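Cytochrome B5-HOST origin (Ostreococcus tauri virus 2, PDB 4B8N) binds haem through a cytochrome b5-like domain and probably serves as a viral electron-transfer protein. Local coordinates at residues A[31-44]-A[76-89]. Residues are numbered along the deposited sequence; the frame is centred on the assembly and turned at random.
With HEM (protoporphyrin IX containing Fe), chain E.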
ATOM      1  N   TRP A  31      -3.272   4.179   1.667  1.00 22.15           N
ATOM      2  CA  TRP A  31      -2.219   3.346   2.246  1.00 24.19           C
ATOM      3  C   TRP A  31      -2.597   1.927   2.077  1.00 21.26           C
ATOM      4  O   TRP A  31      -3.772   1.589   2.174  1.00 23.91           O
ATOM      5  CB  TRP A  31      -2.067   3.582   3.733  1.00 23.11           C
ATOM      6  CG  TRP A  31      -1.505   4.907   4.164  1.00 25.20           C
ATOM      7  CD1 TRP A  31      -1.231   6.030   3.387  1.00 25.24           C
ATOM      8  CD2 TRP A  31      -1.170   5.300   5.540  1.00 24.95           C
ATOM      9  NE1 TRP A  31      -0.737   7.051   4.168  1.00 23.21           N
ATOM     10  CE2 TRP A  31      -0.683   6.679   5.468  1.00 24.36           C
ATOM     11  CE3 TRP A  31      -1.213   4.663   6.779  1.00 24.98           C
ATOM     12  CZ2 TRP A  31      -0.260   7.370   6.595  1.00 28.72           C
ATOM     13  CZ3 TRP A  31      -0.794   5.378   7.910  1.00 27.47           C
ATOM     14  CH2 TRP A  31      -0.325   6.695   7.815  1.00 31.72           C
ATOM     15  N   VAL A  32      -1.612   1.071   1.851  1.00 18.51           N
ATOM     16  CA  VAL A  32      -1.851  -0.364   1.674  1.00 21.47           C
ATOM     17  C   VAL A  32      -0.781  -1.136   2.454  1.00 23.29           C
ATOM     18  O   VAL A  32       0.388  -0.742   2.438  1.00 17.98           O
ATOM     19  CB  VAL A  32      -1.827  -0.768   0.173  1.00 21.79           C
ATOM     20  CG1 VAL A  32      -1.990  -2.267   0.000  1.00 25.84           C
ATOM     21  CG2 VAL A  32      -2.918  -0.044  -0.607  1.00 25.29           C
ATOM     22  N   ILE A  33      -1.191  -2.210   3.138  1.00 21.99           N
ATOM     23  CA  ILE A  33      -0.262  -3.080   3.877  1.00 21.19           C
ATOM     24  C   ILE A  33       0.112  -4.261   2.990  1.00 21.62           C
ATOM     25  O   ILE A  33      -0.764  -4.948   2.464  1.00 20.59           O
ATOM     26  CB  ILE A  33      -0.860  -3.651   5.198  1.00 21.51           C
ATOM     27  CG1 ILE A  33      -1.379  -2.541   6.132  1.00 20.02           C
ATOM     28  CG2 ILE A  33       0.187  -4.518   5.924  1.00 23.95           C
ATOM     29  CD1 ILE A  33      -2.352  -3.040   7.205  1.00 20.37           C
ATOM     30  N   ILE A  34       1.414  -4.491   2.828  1.00 22.97           N
ATOM     31  CA  ILE A  34       1.926  -5.690   2.151  1.00 22.57           C
ATOM     32  C   ILE A  34       3.056  -6.257   3.015  1.00 27.87           C
ATOM     33  O   ILE A  34       4.065  -5.576   3.255  1.00 24.62           O
ATOM     34  CB  ILE A  34       2.430  -5.381   0.715  1.00 23.54           C
ATOM     35  CG1 ILE A  34       1.306  -4.772  -0.133  1.00 26.34           C
ATOM     36  CG2 ILE A  34       3.011  -6.638   0.045  1.00 23.42           C
ATOM     37  CD1 ILE A  34       1.746  -4.262  -1.487  1.00 29.56           C
ATOM     38  N   LYS A  35       2.862  -7.490   3.483  1.00 27.33           N
ATOM     39  CA  LYS A  35       3.758  -8.178   4.429  1.00 26.50           C
ATOM     40  C   LYS A  35       4.127  -7.317   5.612  1.00 31.10           C
ATOM     41  O   LYS A  35       5.316  -7.152   5.900  1.00 32.66           O
ATOM     42  CB  LYS A  35       5.040  -8.683   3.743  1.00 28.84           C
ATOM     43  CG  LYS A  35       4.788  -9.543   2.510  1.00 34.35           C
ATOM     44  CD  LYS A  35       6.051 -10.219   2.012  1.00 38.75           C
ATOM     45  CE  LYS A  35       7.021  -9.212   1.404  1.00 49.18           C
ATOM     46  NZ  LYS A  35       6.424  -8.410   0.296  1.00 45.08           N
ATOM     47  N   ASP A  36       3.113  -6.738   6.260  1.00 25.07           N
ATOM     48  CA  ASP A  36       3.281  -5.974   7.500  1.00 27.96           C
ATOM     49  C   ASP A  36       4.070  -4.666   7.366  1.00 28.33           C
ATOM     50  O   ASP A  36       4.491  -4.071   8.379  1.00 26.60           O
ATOM     51  CB  ASP A  36       3.856  -6.871   8.612  1.00 31.38           C
ATOM     52  CG  ASP A  36       2.875  -7.969   9.051  1.00 39.96           C
ATOM     53  OD1 ASP A  36       1.641  -7.808   8.891  1.00 37.35           O
ATOM     54  OD2 ASP A  36       3.343  -9.004   9.550  1.00 37.84           O
ATOM     55  N   ILE A  37       4.247  -4.221   6.119  1.00 23.68           N
ATOM     56  CA  ILE A  37       4.855  -2.914   5.810  1.00 20.74           C
ATOM     57  C   ILE A  37       3.814  -2.004   5.165  1.00 23.48           C
ATOM     58  O   ILE A  37       3.118  -2.426   4.238  1.00 24.67           O
ATOM     59  CB  ILE A  37       6.085  -3.050   4.876  1.00 21.93           C
ATOM     60  CG1 ILE A  37       7.209  -3.836   5.572  1.00 26.46           C
ATOM     61  CG2 ILE A  37       6.611  -1.680   4.445  1.00 17.14           C
ATOM     62  CD1 ILE A  37       7.789  -3.150   6.804  1.00 22.55           C
ATOM     63  N   VAL A  38       3.703  -0.766   5.656  1.00 20.91           N
ATOM     64  CA  VAL A  38       2.710   0.175   5.133  1.00 18.92           C
ATOM     65  C   VAL A  38       3.328   0.988   3.993  1.00 23.17           C
ATOM     66  O   VAL A  38       4.397   1.562   4.155  1.00 21.73           O
ATOM     67  CB  VAL A  38       2.192   1.127   6.237  1.00 20.84           C
ATOM     68  CG1 VAL A  38       1.042   1.983   5.730  1.00 17.79           C
ATOM     69  CG2 VAL A  38       1.759   0.345   7.464  1.00 23.49           C
ATOM     70  N   TYR A  39       2.655   1.009   2.843  1.00 21.70           N
ATOM     71  CA  TYR A  39       3.049   1.820   1.697  1.00 22.69           C
ATOM     72  C   TYR A  39       2.011   2.918   1.461  1.00 23.49           C
ATOM     73  O   TYR A  39       0.816   2.662   1.533  1.00 24.21           O
ATOM     74  CB  TYR A  39       3.163   0.925   0.449  1.00 23.97           C
ATOM     75  CG  TYR A  39       4.192  -0.180   0.594  1.00 23.14           C
ATOM     76  CD1 TYR A  39       3.864  -1.416   1.166  1.00 22.96           C
ATOM     77  CD2 TYR A  39       5.506   0.027   0.201  1.00 24.84           C
ATOM     78  CE1 TYR A  39       4.818  -2.417   1.315  1.00 25.50           C
ATOM     79  CE2 TYR A  39       6.460  -0.966   0.331  1.00 25.55           C
ATOM     80  CZ  TYR A  39       6.124  -2.178   0.893  1.00 21.18           C
ATOM     81  OH  TYR A  39       7.099  -3.146   1.018  1.00 19.68           O
ATOM     82  N   ASP A  40       2.468   4.138   1.193  1.00 18.67           N
ATOM     83  CA  ASP A  40       1.567   5.195   0.763  1.00 22.77           C
ATOM     84  C   ASP A  40       1.560   5.197  -0.750  1.00 22.92           C
ATOM     85  O   ASP A  40       2.509   5.666  -1.383  1.00 19.00           O
ATOM     86  CB  ASP A  40       1.967   6.563   1.317  1.00 23.70           C
ATOM     87  CG  ASP A  40       1.012   7.686   0.880  1.00 25.28           C
ATOM     88  OD1 ASP A  40       0.130   7.473   0.020  1.00 26.06           O
ATOM     89  OD2 ASP A  40       1.148   8.801   1.413  1.00 34.35           O
ATOM     90  N   LEU A  41       0.493   4.648  -1.324  1.00 21.83           N
ATOM     91  CA  LEU A  41       0.427   4.473  -2.768  1.00 18.39           C
ATOM     92  C   LEU A  41      -0.349   5.571  -3.488  1.00 19.63           C
ATOM     93  O   LEU A  41      -0.590   5.472  -4.689  1.00 22.96           O
ATOM     94  CB  LEU A  41      -0.072   3.056  -3.133  1.00 19.91           C
ATOM     95  CG  LEU A  41       0.798   1.903  -2.603  1.00 17.75           C
ATOM     96  CD1 LEU A  41       0.182   0.541  -2.887  1.00 17.93           C
ATOM     97  CD2 LEU A  41       2.205   1.978  -3.159  1.00 16.70           C
ATOM     98  N   THR A  42      -0.691   6.644  -2.771  1.00 18.98           N
ATOM     99  CA  THR A  42      -1.529   7.719  -3.324  1.00 19.30           C
ATOM    100  C   THR A  42      -0.934   8.234  -4.647  1.00 23.12           C
ATOM    101  O   THR A  42      -1.600   8.262  -5.693  1.00 23.10           O
ATOM    102  CB  THR A  42      -1.675   8.883  -2.304  1.00 23.93           C
ATOM    103  OG1 THR A  42      -2.145   8.382  -1.042  1.00 22.48           O
ATOM    104  CG2 THR A  42      -2.602   9.948  -2.808  1.00 24.40           C
ATOM    105  N   LYS A  43       0.340   8.608  -4.608  1.00 24.18           N
ATOM    106  CA  LYS A  43       0.997   9.131  -5.808  1.00 26.48           C
ATOM    107  C   LYS A  43       1.347   8.031  -6.812  1.00 25.68           C
ATOM    108  O   LYS A  43       1.409   8.276  -8.016  1.00 22.41           O
ATOM    109  CB  LYS A  43       2.226   9.967  -5.431  1.00 34.96           C
ATOM    110  CG  LYS A  43       1.852  11.303  -4.800  1.00 37.25           C
ATOM    111  CD  LYS A  43       3.073  12.022  -4.248  1.00 56.46           C
ATOM    112  CE  LYS A  43       2.696  13.399  -3.722  1.00 61.87           C
ATOM    113  NZ  LYS A  43       3.846  14.055  -3.049  1.00 55.25           N
ATOM    114  N   PHE A  44       1.543   6.815  -6.333  1.00 19.46           N
ATOM    115  CA  PHE A  44       1.781   5.686  -7.247  1.00 19.44           C
ATOM    116  C   PHE A  44       0.564   5.298  -8.098  1.00 21.42           C
ATOM    117  O   PHE A  44       0.720   4.680  -9.156  1.00 21.04           O
ATOM    118  CB  PHE A  44       2.309   4.463  -6.476  1.00 20.32           C
ATOM    119  CG  PHE A  44       2.581   3.259  -7.354  1.00 26.40           C
ATOM    120  CD1 PHE A  44       3.616   3.271  -8.291  1.00 22.08           C
ATOM    121  CD2 PHE A  44       1.786   2.115  -7.250  1.00 22.35           C
ATOM    122  CE1 PHE A  44       3.855   2.163  -9.107  1.00 21.58           C
ATOM    123  CE2 PHE A  44       2.027   1.007  -8.054  1.00 20.53           C
ATOM    124  CZ  PHE A  44       3.058   1.033  -8.986  1.00 21.50           C
ATOM    125  N   LEU A  76       8.403  -5.027  -6.043  1.00 24.79           N
ATOM    126  CA  LEU A  76       8.471  -4.039  -4.942  1.00 28.29           C
ATOM    127  C   LEU A  76       9.756  -3.200  -4.959  1.00 31.03           C
ATOM    128  O   LEU A  76       9.725  -1.976  -4.828  1.00 41.82           O
ATOM    129  CB  LEU A  76       8.345  -4.739  -3.589  1.00 32.02           C
ATOM    130  CG  LEU A  76       6.961  -4.913  -2.960  1.00 34.79           C
ATOM    131  CD1 LEU A  76       7.101  -5.647  -1.637  1.00 31.68           C
ATOM    132  CD2 LEU A  76       6.247  -3.579  -2.765  1.00 35.63           C
ATOM    133  N   LYS A  77      10.878  -3.882  -5.136  1.00 25.34           N
ATOM    134  CA  LYS A  77      12.186  -3.250  -5.165  1.00 27.98           C
ATOM    135  C   LYS A  77      12.460  -2.434  -6.421  1.00 34.23           C
ATOM    136  O   LYS A  77      13.358  -1.584  -6.412  1.00 35.96           O
ATOM    137  CB  LYS A  77      13.281  -4.303  -4.956  1.00 34.64           C
ATOM    138  CG  LYS A  77      13.452  -5.315  -6.081  1.00 28.79           C
ATOM    139  CD  LYS A  77      14.624  -6.234  -5.780  1.00 37.17           C
ATOM    140  CE  LYS A  77      14.791  -7.302  -6.853  1.00 41.05           C
ATOM    141  NZ  LYS A  77      15.913  -8.232  -6.550  1.00 48.67           N
ATOM    142  N   LYS A  78      11.700  -2.668  -7.495  1.00 27.40           N
ATOM    143  CA  LYS A  78      11.972  -1.963  -8.760  1.00 29.17           C
ATOM    144  C   LYS A  78      11.044  -0.806  -9.096  1.00 28.02           C
ATOM    145  O   LYS A  78      11.339  -0.003  -9.986  1.00 33.13           O
ATOM    146  CB  LYS A  78      12.031  -2.938  -9.935  1.00 35.21           C
ATOM    147  CG  LYS A  78      13.331  -3.724  -9.980  1.00 46.49           C
ATOM    148  CD  LYS A  78      13.878  -3.843 -11.395  1.00 48.53           C
ATOM    149  CE  LYS A  78      13.166  -4.929 -12.185  1.00 42.76           C
ATOM    150  NZ  LYS A  78      13.788  -5.112 -13.527  1.00 50.57           N
ATOM    151  N   TYR A  79       9.922  -0.702  -8.397  1.00 24.60           N
ATOM    152  CA  TYR A  79       8.944   0.326  -8.758  1.00 23.51           C
ATOM    153  C   TYR A  79       8.726   1.417  -7.727  1.00 30.26           C
ATOM    154  O   TYR A  79       8.175   2.472  -8.055  1.00 34.54           O
ATOM    155  CB  TYR A  79       7.610  -0.314  -9.153  1.00 23.11           C
ATOM    156  CG  TYR A  79       7.681  -1.040 -10.476  1.00 22.48           C
ATOM    157  CD1 TYR A  79       8.266  -2.307 -10.578  1.00 23.10           C
ATOM    158  CD2 TYR A  79       7.164  -0.459 -11.630  1.00 25.09           C
ATOM    159  CE1 TYR A  79       8.338  -2.976 -11.800  1.00 20.85           C
ATOM    160  CE2 TYR A  79       7.222  -1.120 -12.849  1.00 20.52           C
ATOM    161  CZ  TYR A  79       7.813  -2.372 -12.927  1.00 18.71           C
ATOM    162  OH  TYR A  79       7.869  -3.013 -14.137  1.00 23.64           O
ATOM    163  N   LEU A  80       9.146   1.178  -6.488  1.00 29.82           N
ATOM    164  CA  LEU A  80       8.891   2.134  -5.420  1.00 29.06           C
ATOM    165  C   LEU A  80      10.164   2.792  -4.877  1.00 26.36           C
ATOM    166  O   LEU A  80      11.229   2.191  -4.903  1.00 30.10           O
ATOM    167  CB  LEU A  80       8.088   1.470  -4.293  1.00 29.45           C
ATOM    168  CG  LEU A  80       6.769   0.768  -4.673  1.00 30.17           C
ATOM    169  CD1 LEU A  80       6.092   0.233  -3.421  1.00 32.35           C
ATOM    170  CD2 LEU A  80       5.798   1.664  -5.452  1.00 28.78           C
ATOM    171  N   THR A  81      10.032   4.034  -4.408  1.00 28.21           N
ATOM    172  CA  THR A  81      11.117   4.764  -3.732  1.00 33.18           C
ATOM    173  C   THR A  81      10.915   4.727  -2.215  1.00 28.43           C
ATOM    174  O   THR A  81       9.834   4.351  -1.751  1.00 27.37           O
ATOM    175  CB  THR A  81      11.203   6.229  -4.218  1.00 33.25           C
ATOM    176  OG1 THR A  81       9.973   6.910  -3.950  1.00 41.68           O
ATOM    177  CG2 THR A  81      11.454   6.276  -5.708  1.00 38.23           C
ATOM    178  N   PRO A  82      11.959   5.082  -1.431  1.00 29.01           N
ATOM    179  CA  PRO A  82      11.824   5.118   0.033  1.00 25.53           C
ATOM    180  C   PRO A  82      10.745   6.059   0.545  1.00 31.15           C
ATOM    181  O   PRO A  82      10.192   5.825   1.618  1.00 24.65           O
ATOM    182  CB  PRO A  82      13.195   5.621   0.498  1.00 27.28           C
ATOM    183  CG  PRO A  82      14.129   5.126  -0.548  1.00 29.32           C
ATOM    184  CD  PRO A  82      13.372   5.197  -1.846  1.00 25.00           C
ATOM    185  N   GLU A  83      10.443   7.122  -0.193  1.00 26.02           N
ATOM    186  CA  GLU A  83       9.457   8.081   0.314  1.00 31.57           C
ATOM    187  C   GLU A  83       8.039   7.492   0.511  1.00 29.21           C
ATOM    188  O   GLU A  83       7.257   8.017   1.312  1.00 30.51           O
ATOM    189  CB  GLU A  83       9.422   9.358  -0.529  1.00 46.17           C
ATOM    190  CG  GLU A  83       8.977   9.168  -1.970  1.00 52.55           C
ATOM    191  CD  GLU A  83       8.978  10.468  -2.750  1.00 76.83           C
ATOM    192  OE1 GLU A  83       9.943  11.254  -2.607  1.00 73.96           O
ATOM    193  OE2 GLU A  83       8.018  10.703  -3.517  1.00100.94           O
ATOM    194  N   VAL A  84       7.712   6.410  -0.200  1.00 25.00           N
ATOM    195  CA  VAL A  84       6.374   5.804  -0.059  1.00 23.95           C
ATOM    196  C   VAL A  84       6.338   4.653   0.944  1.00 21.64           C
ATOM    197  O   VAL A  84       5.261   4.148   1.282  1.00 23.13           O
ATOM    198  CB  VAL A  84       5.750   5.366  -1.413  1.00 23.72           C
ATOM    199  CG1 VAL A  84       5.629   6.557  -2.361  1.00 24.08           C
ATOM    200  CG2 VAL A  84       6.522   4.216  -2.054  1.00 25.59           C
ATOM    201  N   VAL A  85       7.511   4.226   1.400  1.00 21.62           N
ATOM    202  CA  VAL A  85       7.593   3.120   2.344  1.00 24.30           C
ATOM    203  C   VAL A  85       7.546   3.731   3.735  1.00 27.87           C
ATOM    204  O   VAL A  85       8.529   4.294   4.209  1.00 27.04           O
ATOM    205  CB  VAL A  85       8.861   2.261   2.150  1.00 22.45           C
ATOM    206  CG1 VAL A  85       8.813   1.043   3.062  1.00 19.66           C
ATOM    207  CG2 VAL A  85       9.027   1.846   0.690  1.00 21.75           C
ATOM    208  N   LEU A  86       6.390   3.624   4.379  1.00 23.27           N
ATOM    209  CA  LEU A  86       6.169   4.317   5.635  1.00 27.94           C
ATOM    210  C   LEU A  86       6.752   3.571   6.829  1.00 31.40           C
ATOM    211  O   LEU A  86       7.230   4.203   7.764  1.00 28.07           O
ATOM    212  CB  LEU A  86       4.676   4.608   5.846  1.00 25.48           C
ATOM    213  CG  LEU A  86       3.960   5.369   4.717  1.00 26.99           C
ATOM    214  CD1 LEU A  86       2.569   5.722   5.182  1.00 27.98           C
ATOM    215  CD2 LEU A  86       4.707   6.631   4.281  1.00 31.19           C
ATOM    216  N   GLY A  87       6.715   2.240   6.790  1.00 31.24           N
ATOM    217  CA  GLY A  87       7.248   1.416   7.876  1.00 26.24           C
ATOM    218  C   GLY A  87       6.342   0.250   8.251  1.00 31.56           C
ATOM    219  O   GLY A  87       5.304   0.028   7.619  1.00 23.85           O
ATOM    220  N   PRO A  88       6.722  -0.505   9.297  1.00 31.14           N
ATOM    221  CA  PRO A  88       5.922  -1.662   9.670  1.00 27.56           C
ATOM    222  C   PRO A  88       4.655  -1.295  10.469  1.00 27.46           C
ATOM    223  O   PRO A  88       4.638  -0.279  11.178  1.00 25.48           O
ATOM    224  CB  PRO A  88       6.897  -2.483  10.528  1.00 28.33           C
ATOM    225  CG  PRO A  88       7.736  -1.440  11.212  1.00 30.72           C
ATOM    226  CD  PRO A  88       7.846  -0.285  10.233  1.00 36.34           C
ATOM    227  N   VAL A  89       3.609  -2.115  10.323  1.00 26.30           N
ATOM    228  CA  VAL A  89       2.389  -2.019  11.135  1.00 28.56           C
ATOM    229  C   VAL A  89       2.734  -2.108  12.630  1.00 29.34           C
ATOM    230  O   VAL A  89       3.536  -2.952  13.042  1.00 28.94           O
ATOM    231  CB  VAL A  89       1.391  -3.152  10.772  1.00 29.42           C
ATOM    232  CG1 VAL A  89       0.179  -3.160  11.698  1.00 25.26           C
ATOM    233  CG2 VAL A  89       0.924  -3.022   9.332  1.00 22.31           C
TER
HETATM  234  CHA HEM E 201      -0.011  -5.374 -12.635  1.00 23.94           C
HETATM  235  CHB HEM E 201       3.345  -3.011  -9.767  1.00 20.77           C
HETATM  236  CHC HEM E 201       0.290  -3.102  -6.040  1.00 20.09           C
HETATM  237  CHD HEM E 201      -3.009  -5.365  -8.908  1.00 19.45           C
HETATM  238  C1A HEM E 201       1.181  -4.750 -12.119  1.00 22.02           C
HETATM  239  C2A HEM E 201       2.370  -4.593 -12.960  1.00 22.74           C
HETATM  240  C3A HEM E 201       3.344  -3.917 -12.113  1.00 21.88           C
HETATM  241  C4A HEM E 201       2.663  -3.655 -10.843  1.00 23.14           C
HETATM  242  CMA HEM E 201       4.731  -3.507 -12.498  1.00 24.13           C
HETATM  243  CAA HEM E 201       2.584  -5.047 -14.392  1.00 26.92           C
HETATM  244  CBA HEM E 201       3.407  -6.340 -14.389  1.00 37.35           C
HETATM  245  CGA HEM E 201       2.523  -7.444 -13.859  1.00 47.51           C
HETATM  246  O1A HEM E 201       1.554  -7.871 -14.567  1.00 44.90           O
HETATM  247  O2A HEM E 201       2.792  -7.871 -12.716  1.00 45.05           O
HETATM  248  C1B HEM E 201       2.786  -2.834  -8.457  1.00 22.01           C
HETATM  249  C2B HEM E 201       3.582  -2.212  -7.386  1.00 23.09           C
HETATM  250  C3B HEM E 201       2.635  -2.263  -6.291  1.00 23.85           C
HETATM  251  C4B HEM E 201       1.440  -2.880  -6.864  1.00 20.91           C
HETATM  252  CMB HEM E 201       4.980  -1.679  -7.442  1.00 24.21           C
HETATM  253  CAB HEM E 201       2.818  -1.743  -4.912  1.00 24.35           C
HETATM  254  CBB HEM E 201       2.753  -2.551  -3.893  1.00 31.92           C
HETATM  255  C1C HEM E 201      -0.884  -3.806  -6.430  1.00 22.07           C
HETATM  256  C2C HEM E 201      -2.028  -4.016  -5.507  1.00 22.83           C
HETATM  257  C3C HEM E 201      -2.974  -4.672  -6.382  1.00 21.94           C
HETATM  258  C4C HEM E 201      -2.385  -4.784  -7.743  1.00 24.40           C
HETATM  259  CMC HEM E 201      -2.143  -3.623  -4.048  1.00 23.85           C
HETATM  260  CAC HEM E 201      -4.305  -5.145  -5.980  1.00 30.25           C
HETATM  261  CBC HEM E 201      -4.396  -6.426  -5.712  1.00 37.29           C
HETATM  262  C1D HEM E 201      -2.499  -5.532 -10.231  1.00 22.65           C
HETATM  263  C2D HEM E 201      -3.315  -6.182 -11.271  1.00 29.70           C
HETATM  264  C3D HEM E 201      -2.398  -6.188 -12.399  1.00 27.07           C
HETATM  265  C4D HEM E 201      -1.194  -5.526 -11.854  1.00 24.88           C
HETATM  266  CMD HEM E 201      -4.737  -6.722 -11.215  1.00 33.60           C
HETATM  267  CAD HEM E 201      -2.605  -6.718 -13.791  1.00 32.20           C
HETATM  268  CBD HEM E 201      -1.931  -8.081 -13.968  1.00 39.61           C
HETATM  269  CGD HEM E 201      -1.930  -8.541 -15.425  1.00 57.15           C
HETATM  270  O1D HEM E 201      -2.692  -8.001 -16.264  1.00 64.37           O
HETATM  271  O2D HEM E 201      -1.154  -9.470 -15.743  1.00 56.31           O
HETATM  272  NA  HEM E 201       1.398  -4.312 -10.747  1.00 23.25           N
HETATM  273  NB  HEM E 201       1.552  -3.257  -8.138  1.00 20.19           N
HETATM  274  NC  HEM E 201      -1.054  -4.356  -7.722  1.00 22.46           N
HETATM  275  ND  HEM E 201      -1.232  -5.168 -10.569  1.00 22.67           N
HETATM  276 FE   HEM E 201       0.071  -4.111  -9.320  1.00 22.08          FE
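Val38 grips strand 85-88 with both backbone groups: its N donates to Gly87 O over 2.7 Å in an almost straight bond (179°), while its O accepts from Leu86 N. Two residues, Leu86 and Gly87, stand opposite the single Val38, which makes a classic beta bulge in the antiparallel edge pairing that closes the cytochrome b5 sheet. Gly87 suits the bulge because its backbone angles would press a beta carbon against the preceding carbonyl. Asp40 N to Val84 O extends the pairing at one end, and Val89 N to Asp36 O at the other, where the donor stands above the carbonyl plane (2.9 Å). Asp40 also shapes the exit from its strand: its short carboxylate can reach Thr42 N through OD1, making an Asx turn, and OD1 also accepts from Thr42 OG1.

Apolar side chains pack on both faces of the sheet. On one, Val38 CG2 and Ile33 CG2 converge on Val89 CG2, near helix 18-22. On the other, the Tyr39 ring lies among Leu80 CD1, Leu76 CD2 and Val85 CG2, linking the sheet to the haem pocket. There the forked end of Leu80 serves two rings at once: CD1 meets Tyr39 CD2 at 3.7 Å, whereas CD2 sits over a face of Phe44, whose CE2 reaches haem C2B at 3.6 Å. Back on the Val38 face, with Leu86 CG beside its backbone N (chi1 -54°), CD1 rests over the Trp31 indole in a CH-pi contact, 3.6 Å from the six-membered ring's centroid.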